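Local coordinates for ribosomal silencing factor RsfS (Bacillus halodurans, PDB 2O5A), which probably silences ribosomes by binding protein uL14 of the large subunit, which keeps the 30S and 50S subunits from joining and so represses translation, at residues L9-V14 with F36-H41. Sequence-based numbering, arbitrary orientation.
Sequences LAVNAV and FFLICH
Apolar helix-on-sheet packing joins Ala-10, Val-11 and Val-14 of helix 4-16 to Leu-38 and Cys-40 of strand 36-42, close to the centre of the chain. Segments 9-14 and 36-41 run nearly parallel, at 10°, and their axes come within 9.8 Å. Leu-38 is the main bridge and buries more area here than any other residue. Its CG lies anti to the backbone N (chi1 -174°), which carries both methyls to the helix. CD2 of Leu-38 lies 3.6 Å from CB of Ala-10. CD1 of Leu-38 lies 3.9 Å from CG2 of Val-11, and these two side chains cross at about a right angle.

In this alpha/beta fold of the RsfS/Iojap family the sheet is mixed: strand 36-42 runs antiparallel to 22-26 and parallel to 85-91. Leu-38 and Cys-40 are two residues apart and point to the same face, while Ile-39 points away from the helix.

Further along, Val-14 sets both methyls against the sulfur of Cys-40, with CG1 to SG at 3.8 Å and CG2 to SG at 4.0 Å. Helix 45-61 packs beside this helix: Leu-55 touches Ala-10 and Ile-51 touches Val-14. Val-22 of strand 22-26, outermost within this chain, touches both Val-14 and Leu-38.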
ATOM      1  N   LEU A   9     -14.479  17.419  -1.555  1.00 49.44           N
ATOM      2  CA  LEU A   9     -15.607  16.920  -0.785  1.00 44.58           C
ATOM      3  C   LEU A   9     -15.074  16.045   0.344  1.00 43.09           C
ATOM      4  O   LEU A   9     -15.549  16.115   1.478  1.00 42.52           O
ATOM      5  CB  LEU A   9     -16.534  16.104  -1.692  1.00 44.75           C
ATOM      6  CG  LEU A   9     -17.942  15.792  -1.181  1.00 45.39           C
ATOM      7  CD1 LEU A   9     -18.678  17.087  -0.877  1.00 44.48           C
ATOM      8  CD2 LEU A   9     -18.694  14.997  -2.233  1.00 46.41           C
ATOM      9  N   ALA A  10     -14.075  15.229   0.021  1.00 41.83           N
ATOM     10  CA  ALA A  10     -13.462  14.335   0.993  1.00 38.93           C
ATOM     11  C   ALA A  10     -12.557  15.098   1.957  1.00 37.70           C
ATOM     12  O   ALA A  10     -12.522  14.803   3.152  1.00 35.47           O
ATOM     13  CB  ALA A  10     -12.668  13.252   0.271  1.00 36.25           C
ATOM     14  N   VAL A  11     -11.826  16.078   1.432  1.00 38.42           N
ATOM     15  CA  VAL A  11     -10.924  16.879   2.254  1.00 36.96           C
ATOM     16  C   VAL A  11     -11.688  17.623   3.342  1.00 37.56           C
ATOM     17  O   VAL A  11     -11.241  17.693   4.486  1.00 36.49           O
ATOM     18  CB  VAL A  11     -10.143  17.906   1.401  1.00 34.93           C
ATOM     19  CG1 VAL A  11      -9.311  18.811   2.299  1.00 34.92           C
ATOM     20  CG2 VAL A  11      -9.238  17.179   0.421  1.00 36.14           C
ATOM     21  N   ASN A  12     -12.841  18.179   2.982  1.00 38.41           N
ATOM     22  CA  ASN A  12     -13.665  18.909   3.936  1.00 39.75           C
ATOM     23  C   ASN A  12     -14.206  17.972   5.011  1.00 41.42           C
ATOM     24  O   ASN A  12     -14.025  18.214   6.204  1.00 42.45           O
ATOM     25  CB  ASN A  12     -14.826  19.600   3.216  1.00 41.01           C
ATOM     26  CG  ASN A  12     -14.374  20.782   2.380  1.00 41.90           C
ATOM     27  OD1 ASN A  12     -15.185  21.448   1.736  1.00 43.10           O
ATOM     28  ND2 ASN A  12     -13.072  21.051   2.389  1.00 41.55           N
ATOM     29  N   ALA A  13     -14.871  16.905   4.581  1.00 40.45           N
ATOM     30  CA  ALA A  13     -15.432  15.930   5.507  1.00 38.85           C
ATOM     31  C   ALA A  13     -14.372  15.549   6.533  1.00 38.22           C
ATOM     32  O   ALA A  13     -14.587  15.658   7.742  1.00 40.45           O
ATOM     33  CB  ALA A  13     -15.890  14.691   4.747  1.00 37.56           C
ATOM     34  N   VAL A  14     -13.225  15.104   6.035  1.00 38.07           N
ATOM     35  CA  VAL A  14     -12.106  14.708   6.877  1.00 35.93           C
ATOM     36  C   VAL A  14     -11.622  15.877   7.742  1.00 37.32           C
ATOM     37  O   VAL A  14     -11.115  15.674   8.845  1.00 34.73           O
ATOM     38  CB  VAL A  14     -10.939  14.183   6.002  1.00 34.18           C
ATOM     39  CG1 VAL A  14      -9.606  14.494   6.643  1.00 33.64           C
ATOM     40  CG2 VAL A  14     -11.079  12.681   5.808  1.00 30.83           C
ATOM     41  N   PHE A  36      -7.151   9.998  -7.305  1.00 30.60           N
ATOM     42  CA  PHE A  36      -6.657  10.601  -6.073  1.00 26.32           C
ATOM     43  C   PHE A  36      -6.773   9.657  -4.879  1.00 23.11           C
ATOM     44  O   PHE A  36      -7.734   8.893  -4.757  1.00 22.84           O
ATOM     45  CB  PHE A  36      -7.422  11.889  -5.754  1.00 26.98           C
ATOM     46  CG  PHE A  36      -7.195  13.008  -6.735  1.00 28.14           C
ATOM     47  CD1 PHE A  36      -5.918  13.519  -6.951  1.00 28.76           C
ATOM     48  CD2 PHE A  36      -8.264  13.574  -7.421  1.00 29.96           C
ATOM     49  CE1 PHE A  36      -5.714  14.585  -7.828  1.00 29.47           C
ATOM     50  CE2 PHE A  36      -8.071  14.640  -8.298  1.00 27.94           C
ATOM     51  CZ  PHE A  36      -6.793  15.144  -8.504  1.00 30.10           C
ATOM     52  N   PHE A  37      -5.778   9.726  -4.004  1.00 20.77           N
ATOM     53  CA  PHE A  37      -5.721   8.933  -2.781  1.00 19.37           C
ATOM     54  C   PHE A  37      -5.539   9.955  -1.668  1.00 19.54           C
ATOM     55  O   PHE A  37      -4.529  10.659  -1.629  1.00 18.79           O
ATOM     56  CB  PHE A  37      -4.523   7.980  -2.809  1.00 17.03           C
ATOM     57  CG  PHE A  37      -4.817   6.620  -3.403  1.00 16.93           C
ATOM     58  CD1 PHE A  37      -5.969   6.386  -4.157  1.00 17.83           C
ATOM     59  CD2 PHE A  37      -3.925   5.572  -3.208  1.00 18.58           C
ATOM     60  CE1 PHE A  37      -6.214   5.124  -4.712  1.00 18.01           C
ATOM     61  CE2 PHE A  37      -4.160   4.314  -3.756  1.00 17.71           C
ATOM     62  CZ  PHE A  37      -5.307   4.087  -4.506  1.00 15.91           C
ATOM     63  N   LEU A  38      -6.517  10.052  -0.771  1.00 18.85           N
ATOM     64  CA  LEU A  38      -6.442  11.017   0.322  1.00 19.87           C
ATOM     65  C   LEU A  38      -6.015  10.345   1.627  1.00 22.00           C
ATOM     66  O   LEU A  38      -6.669   9.411   2.094  1.00 21.21           O
ATOM     67  CB  LEU A  38      -7.802  11.700   0.507  1.00 17.70           C
ATOM     68  CG  LEU A  38      -7.909  12.849   1.519  1.00 17.27           C
ATOM     69  CD1 LEU A  38      -7.041  14.020   1.076  1.00 14.93           C
ATOM     70  CD2 LEU A  38      -9.362  13.283   1.637  1.00 13.91           C
ATOM     71  N   ILE A  39      -4.919  10.833   2.207  1.00 25.67           N
ATOM     72  CA  ILE A  39      -4.384  10.292   3.448  1.00 27.13           C
ATOM     73  C   ILE A  39      -4.431  11.254   4.626  1.00 27.74           C
ATOM     74  O   ILE A  39      -4.265  12.468   4.481  1.00 27.72           O
ATOM     75  CB  ILE A  39      -2.946   9.813   3.247  1.00 28.47           C
ATOM     76  CG1 ILE A  39      -2.887   9.091   1.900  1.00 29.43           C
ATOM     77  CG2 ILE A  39      -2.500   8.952   4.432  1.00 26.89           C
ATOM     78  CD1 ILE A  39      -1.579   8.556   1.501  1.00 29.40           C
ATOM     79  N   CYS A  40      -4.669  10.683   5.796  1.00 28.88           N
ATOM     80  CA  CYS A  40      -4.747  11.435   7.032  1.00 27.02           C
ATOM     81  C   CYS A  40      -4.773  10.442   8.175  1.00 25.54           C
ATOM     82  O   CYS A  40      -4.765   9.228   7.955  1.00 25.89           O
ATOM     83  CB  CYS A  40      -6.012  12.289   7.048  1.00 25.30           C
ATOM     84  SG  CYS A  40      -7.544  11.336   6.979  1.00 21.55           S
ATOM     85  N   HIS A  41      -4.806  10.951   9.399  1.00 26.34           N
ATOM     86  CA  HIS A  41      -4.820  10.068  10.547  1.00 27.76           C
ATOM     87  C   HIS A  41      -5.535  10.660  11.749  1.00 26.60           C
ATOM     88  O   HIS A  41      -5.747  11.871  11.836  1.00 24.36           O
ATOM     89  CB  HIS A  41      -3.387   9.699  10.936  1.00 28.52           C
ATOM     90  CG  HIS A  41      -2.658  10.779  11.671  1.00 30.58           C
ATOM     91  ND1 HIS A  41      -3.086  11.274  12.885  1.00 31.67           N
ATOM     92  CD2 HIS A  41      -1.529  11.463  11.365  1.00 32.76           C
ATOM     93  CE1 HIS A  41      -2.251  12.209  13.293  1.00 31.08           C
ATOM     94  NE2 HIS A  41      -1.300  12.345  12.393  1.00 31.67           N
TER